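Local coordinates for protein putative methyltransferase (Porphyromonas gingivalis, PDB 3LL7) that is probably an S-adenosylmethionine-dependent methyltransferase of the class I fold, its substrate not established, at residues V169-R174 / A185-D190; L206-P211 / E239-M244. All blocks are in the same frame, centred on the assembly; numbering follows the deposited sequence.

Interaction 1: residues V169-R174 / A185-D190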
loop_
_atom_site.group_PDB
_atom_site.type_symbol
_atom_site.label_atom_id
_atom_site.label_comp_id
_atom_site.label_asym_id
_atom_site.label_seq_id
_atom_site.Cartn_x
_atom_site.Cartn_y
_atom_site.Cartn_z
ATOM N N VAL A 169 -1.936 -13.649 -5.987
ATOM C CA VAL A 169 -3.222 -13.196 -6.480
ATOM C C VAL A 169 -3.549 -11.796 -5.939
ATOM O O VAL A 169 -3.347 -11.505 -4.763
ATOM C CB VAL A 169 -4.341 -14.258 -6.179
ATOM C CG1 VAL A 169 -4.482 -14.529 -4.664
ATOM C CG2 VAL A 169 -5.684 -13.919 -6.868
ATOM N N ASP A 170 -4.062 -10.947 -6.813
ATOM C CA ASP A 170 -4.483 -9.588 -6.441
ATOM C C ASP A 170 -5.911 -9.417 -6.959
ATOM O O ASP A 170 -6.114 -8.966 -8.086
ATOM C CB ASP A 170 -3.489 -8.573 -7.058
ATOM C CG ASP A 170 -3.913 -7.115 -6.887
ATOM O OD1 ASP A 170 -4.832 -6.829 -6.091
ATOM O OD2 ASP A 170 -3.323 -6.247 -7.586
ATOM N N PRO A 171 -6.911 -9.804 -6.134
ATOM C CA PRO A 171 -8.293 -9.839 -6.623
ATOM C C PRO A 171 -8.882 -8.450 -6.850
ATOM O O PRO A 171 -8.378 -7.458 -6.310
ATOM C CB PRO A 171 -9.063 -10.588 -5.518
ATOM C CG PRO A 171 -8.166 -10.651 -4.342
ATOM C CD PRO A 171 -6.756 -10.490 -4.836
ATOM N N ALA A 172 -9.926 -8.389 -7.675
ATOM C CA ALA A 172 -10.675 -7.164 -7.900
ATOM C C ALA A 172 -11.970 -7.199 -7.077
ATOM O O ALA A 172 -12.358 -8.258 -6.555
ATOM C CB ALA A 172 -10.964 -6.983 -9.402
ATOM N N ARG A 173 -12.613 -6.038 -6.955
ATOM C CA ARG A 173 -13.820 -5.864 -6.149
ATOM C C ARG A 173 -15.056 -6.062 -7.025
ATOM O O ARG A 173 -15.235 -5.352 -8.017
ATOM C CB ARG A 173 -13.815 -4.460 -5.527
ATOM C CG ARG A 173 -14.978 -4.148 -4.597
ATOM C CD ARG A 173 -14.886 -2.725 -4.056
ATOM N NE ARG A 173 -15.973 -2.434 -3.124
ATOM C CZ ARG A 173 -16.169 -1.261 -2.520
ATOM N NH1 ARG A 173 -15.350 -0.238 -2.740
ATOM N NH2 ARG A 173 -17.194 -1.110 -1.693
ATOM N N ARG A 174 -15.908 -7.021 -6.665
ATOM C CA ARG A 174 -17.083 -7.339 -7.487
ATOM C C ARG A 174 -18.274 -6.419 -7.213
ATOM O O ARG A 174 -18.571 -6.099 -6.061
ATOM C CB ARG A 174 -17.469 -8.807 -7.312
ATOM C CG ARG A 174 -18.843 -9.185 -7.854
ATOM C CD ARG A 174 -19.074 -10.697 -7.791
ATOM N NE ARG A 174 -18.621 -11.288 -6.525
ATOM C CZ ARG A 174 -17.484 -11.964 -6.367
ATOM N NH1 ARG A 174 -16.661 -12.146 -7.395
ATOM N NH2 ARG A 174 -17.163 -12.454 -5.176
ATOM N N ALA A 185 -15.757 -11.686 0.980
ATOM C CA ALA A 185 -16.737 -12.374 0.136
ATOM C C ALA A 185 -16.844 -11.746 -1.256
ATOM O O ALA A 185 -17.287 -12.398 -2.192
ATOM C CB ALA A 185 -18.113 -12.407 0.824
ATOM N N ASP A 186 -16.411 -10.489 -1.383
ATOM C CA ASP A 186 -16.537 -9.730 -2.636
ATOM C C ASP A 186 -15.350 -9.911 -3.584
ATOM O O ASP A 186 -15.368 -9.379 -4.698
ATOM C CB ASP A 186 -16.723 -8.235 -2.347
ATOM C CG ASP A 186 -17.891 -7.953 -1.420
ATOM O OD1 ASP A 186 -18.928 -8.643 -1.526
ATOM O OD2 ASP A 186 -17.759 -7.036 -0.581
ATOM N N CYS A 187 -14.335 -10.654 -3.145
ATOM C CA CYS A 187 -13.113 -10.845 -3.937
ATOM C C CYS A 187 -13.353 -11.606 -5.235
ATOM O O CYS A 187 -14.015 -12.646 -5.251
ATOM C CB CYS A 187 -12.018 -11.524 -3.113
ATOM S SG CYS A 187 -11.230 -10.400 -1.933
ATOM N N GLU A 188 -12.813 -11.057 -6.317
ATOM C CA GLU A 188 -12.845 -11.691 -7.633
ATOM C C GLU A 188 -11.406 -11.822 -8.154
ATOM O O GLU A 188 -10.801 -10.817 -8.521
ATOM C CB GLU A 188 -13.674 -10.834 -8.594
ATOM C CG GLU A 188 -13.717 -11.355 -10.011
ATOM C CD GLU A 188 -14.669 -12.510 -10.149
ATOM O OE1 GLU A 188 -15.882 -12.290 -9.948
ATOM O OE2 GLU A 188 -14.204 -13.631 -10.455
ATOM N N PRO A 189 -10.863 -13.056 -8.214
ATOM C CA PRO A 189 -11.503 -14.363 -7.954
ATOM C C PRO A 189 -11.753 -14.616 -6.471
ATOM O O PRO A 189 -11.088 -14.007 -5.624
ATOM C CB PRO A 189 -10.457 -15.356 -8.451
ATOM C CG PRO A 189 -9.148 -14.625 -8.256
ATOM C CD PRO A 189 -9.459 -13.220 -8.639
ATOM N N ASP A 190 -12.691 -15.519 -6.171
ATOM C CA ASP A 190 -13.021 -15.871 -4.786
ATOM C C ASP A 190 -11.863 -16.663 -4.182
ATOM O O ASP A 190 -11.461 -17.692 -4.719
ATOM C CB ASP A 190 -14.336 -16.667 -4.735
ATOM C CG ASP A 190 -14.854 -16.889 -3.310
ATOM O OD1 ASP A 190 -14.240 -16.425 -2.328
ATOM O OD2 ASP A 190 -15.890 -17.565 -3.174
#
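Arg-174 and Glu-188 both leave the backbone with CG anti to N and then bend, the arginine at chi3 (43°) and the glutamate at chi2 (78°), so that each folds back to meet the other. The two side chains cross almost perpendicularly, with guanidinium and carboxylate planes 85° apart. A salt bridge joins Arg-174 NH1 to Glu-188 OE1 at 2.7 Å, but with this turn the hydrogen bond within it is weak. The other terminal nitrogen, NH2, donates to Cys-187 O at 3.2 Å, from above that carbonyl's plane, and weakly to Ala-185 O. Asp-186 O lies over one guanidinium face while accepting the backbone N of Arg-174. A single arginine thus gathers the carbonyls of three successive residues.

Alongside, Ala-172 and Glu-188 form an antiparallel hydrogen-bonded pair, Ala-172 N to Glu-188 O at 2.7 Å and Glu-188 N to Ala-172 O at 2.8 Å. Short strand 187-188 thereby joins the end of strand 166-173, where the Asp-Pro-Ala-Arg run is consistent with motif IV of class I methyltransferases. Val-169 CG2 meets Pro-189 CG tip to tip at 3.8 Å, the peptide bond between Glu-188 and Pro-189 being cis, and Pro-171 CG touches Cys-187 SG at 3.9 Å. Helix 191-198 packs against Val-169, Pro-171 and Pro-189 through Leu-191 and Leu-194, while strand 204-209 flanks Val-169 and sends Lys-208 to a salt bridge with Asp-170.

Interaction 2: residues L206-P211 / E239-M244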
loop_
_atom_site.group_PDB
_atom_site.type_symbol
_atom_site.label_atom_id
_atom_site.label_comp_id
_atom_site.label_asym_id
_atom_site.label_seq_id
_atom_site.Cartn_x
_atom_site.Cartn_y
_atom_site.Cartn_z
ATOM N N LEU A 206 0.130 -16.078 -1.791
ATOM C CA LEU A 206 0.279 -14.687 -1.289
ATOM C C LEU A 206 -0.813 -13.864 -1.971
ATOM O O LEU A 206 -0.854 -13.809 -3.211
ATOM C CB LEU A 206 1.655 -14.129 -1.656
ATOM C CG LEU A 206 1.994 -12.718 -1.125
ATOM C CD1 LEU A 206 2.012 -12.676 0.429
ATOM C CD2 LEU A 206 3.301 -12.184 -1.724
ATOM N N ALA A 207 -1.720 -13.301 -1.181
ATOM C CA ALA A 207 -2.832 -12.518 -1.704
ATOM C C ALA A 207 -2.659 -11.073 -1.291
ATOM O O ALA A 207 -2.387 -10.784 -0.115
ATOM C CB ALA A 207 -4.155 -13.045 -1.178
ATOM N N LYS A 208 -2.799 -10.178 -2.264
ATOM C CA LYS A 208 -2.754 -8.749 -1.993
ATOM C C LYS A 208 -4.169 -8.246 -1.926
ATOM O O LYS A 208 -4.932 -8.396 -2.882
ATOM C CB LYS A 208 -2.020 -8.011 -3.116
ATOM C CG LYS A 208 -2.081 -6.483 -2.944
ATOM C CD LYS A 208 -1.529 -5.836 -4.221
ATOM C CE LYS A 208 -2.322 -4.649 -4.648
ATOM N NZ LYS A 208 -1.777 -4.155 -5.947
ATOM N N LEU A 209 -4.520 -7.630 -0.802
ATOM C CA LEU A 209 -5.895 -7.220 -0.549
ATOM C C LEU A 209 -6.003 -5.716 -0.386
ATOM O O LEU A 209 -5.037 -5.049 -0.009
ATOM C CB LEU A 209 -6.424 -7.909 0.704
ATOM C CG LEU A 209 -6.393 -9.435 0.740
ATOM C CD1 LEU A 209 -6.780 -9.915 2.139
ATOM C CD2 LEU A 209 -7.326 -10.020 -0.313
ATOM N N SER A 210 -7.190 -5.174 -0.692
ATOM C CA SER A 210 -7.448 -3.745 -0.501
ATOM C C SER A 210 -7.262 -3.289 0.946
ATOM O O SER A 210 -7.659 -3.998 1.857
ATOM C CB SER A 210 -8.886 -3.429 -0.906
ATOM O OG SER A 210 -9.210 -2.113 -0.497
ATOM N N PRO A 211 -6.702 -2.081 1.163
ATOM C CA PRO A 211 -6.680 -1.531 2.525
ATOM C C PRO A 211 -8.080 -1.290 3.153
ATOM O O PRO A 211 -8.160 -0.968 4.333
ATOM C CB PRO A 211 -5.920 -0.198 2.378
ATOM C CG PRO A 211 -5.442 -0.116 1.033
ATOM C CD PRO A 211 -6.181 -1.118 0.173
ATOM N N GLU A 239 -1.745 -1.566 1.061
ATOM C CA GLU A 239 -2.243 -2.912 0.839
ATOM C C GLU A 239 -2.166 -3.762 2.110
ATOM O O GLU A 239 -1.417 -3.463 3.027
ATOM C CB GLU A 239 -1.447 -3.604 -0.286
ATOM C CG GLU A 239 0.017 -3.800 0.016
ATOM C CD GLU A 239 0.871 -4.021 -1.248
ATOM O OE1 GLU A 239 0.688 -3.281 -2.244
ATOM O OE2 GLU A 239 1.745 -4.914 -1.222
ATOM N N LEU A 240 -2.945 -4.829 2.138
ATOM C CA LEU A 240 -2.734 -5.882 3.108
ATOM C C LEU A 240 -2.179 -7.070 2.322
ATOM O O LEU A 240 -2.531 -7.277 1.152
ATOM C CB LEU A 240 -4.042 -6.295 3.763
ATOM C CG LEU A 240 -4.981 -5.263 4.350
ATOM C CD1 LEU A 240 -5.869 -6.012 5.313
ATOM C CD2 LEU A 240 -4.279 -4.106 5.062
ATOM N N LEU A 241 -1.296 -7.834 2.943
ATOM C CA LEU A 241 -0.771 -9.009 2.275
ATOM C C LEU A 241 -1.002 -10.162 3.204
ATOM O O LEU A 241 -0.714 -10.072 4.404
ATOM C CB LEU A 241 0.713 -8.833 2.021
ATOM C CG LEU A 241 1.088 -7.784 0.999
ATOM C CD1 LEU A 241 2.584 -7.503 1.070
ATOM C CD2 LEU A 241 0.722 -8.297 -0.405
ATOM N N VAL A 242 -1.569 -11.236 2.671
ATOM C CA VAL A 242 -1.821 -12.410 3.491
ATOM C C VAL A 242 -1.094 -13.588 2.867
ATOM O O VAL A 242 -1.129 -13.750 1.649
ATOM C CB VAL A 242 -3.317 -12.707 3.529
ATOM C CG1 VAL A 242 -3.570 -13.888 4.397
ATOM C CG2 VAL A 242 -4.096 -11.504 4.068
ATOM N N ARG A 243 -0.392 -14.376 3.679
ATOM C CA ARG A 243 0.208 -15.604 3.168
ATOM C C ARG A 243 -0.490 -16.805 3.765
ATOM O O ARG A 243 -0.696 -16.853 4.987
ATOM C CB ARG A 243 1.701 -15.652 3.464
ATOM C CG ARG A 243 2.402 -16.904 2.864
ATOM C CD ARG A 243 3.902 -16.829 3.071
ATOM N NE ARG A 243 4.269 -16.944 4.483
ATOM C CZ ARG A 243 4.363 -18.107 5.136
ATOM N NH1 ARG A 243 4.725 -18.128 6.420
ATOM N NH2 ARG A 243 4.106 -19.261 4.515
HETATM N N MSE A 244 -0.873 -17.754 2.896
HETATM C CA MSE A 244 -1.518 -19.014 3.294
HETATM C C MSE A 244 -0.660 -20.193 2.888
HETATM O O MSE A 244 0.021 -20.147 1.868
HETATM C CB MSE A 244 -2.884 -19.193 2.628
HETATM C CG MSE A 244 -3.971 -18.396 3.280
HETATM SE SE MSE A 244 -5.393 -18.019 2.042
HETATM C CE MSE A 244 -4.335 -16.791 0.980
#
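Leu-209 CD1 rests against Val-242 CG2 at 3.7 Å, at the apolar centre where strand 236-244, the antiparallel strand of the class I methyltransferase sheet, lies beside strand 204-209. Leu-209 carries CG anti to its carbonyl carbon (chi1 -57°), which sends the branch along the sheet to the valine. Leu-240 and Ala-207 share this face, and the CE of selenomethionine Met-244 reaches the Ala-207 methyl; Leu-215 and Thr-218 of helix 215-221 pack over it. On the opposite face Leu-241 CD2 lies against Lys-208 CB at 3.9 Å, and Leu-206 CD1 sits 3.5 Å from Val-242 O.

Between the faces, the pairs Ala-207/Val-242 and Leu-209/Leu-240 each exchange two nearly straight backbone bonds; the one from Leu-209 N to Leu-240 O measures 2.8 Å. At the polar edge Lys-208 and Glu-239 cross at about a right angle, with NZ of Lys-208 4.5 Å from OE1 of Glu-239, too far for a salt bridge. Their firmer partners are others: Ser-79 and Asp-170 of the neighbouring strand for the lysine, Lys-87 for the glutamate. Cohesion here therefore comes from backbone bonds and aliphatic packing, while the charges join strand to strand and the sheet to Ser-79 and Lys-87.

In the fold
Interactions 1 and 2 follow in series along the chain, their centres about 11 Å apart, and meet where strands 166-173 and 204-209 run parallel: Val-169 probably hydrogen-bonds to both Leu-206 and Lys-208. The strand order 144-149, 117-122, 96-99, 166-173, 204-209, 236-244, 225-233, with 236-244 antiparallel to its neighbours, is that of class I methyltransferases. Interaction 2 joins the antiparallel strand within the buried sheet, whereas interaction 1 adds a short strand at the surface, where strand 166-173 ends. There Asp-170, at the probable motif IV position, forms its salt bridge with Lys-208 of interaction 2, which would place this end of the sheet near the putative active site.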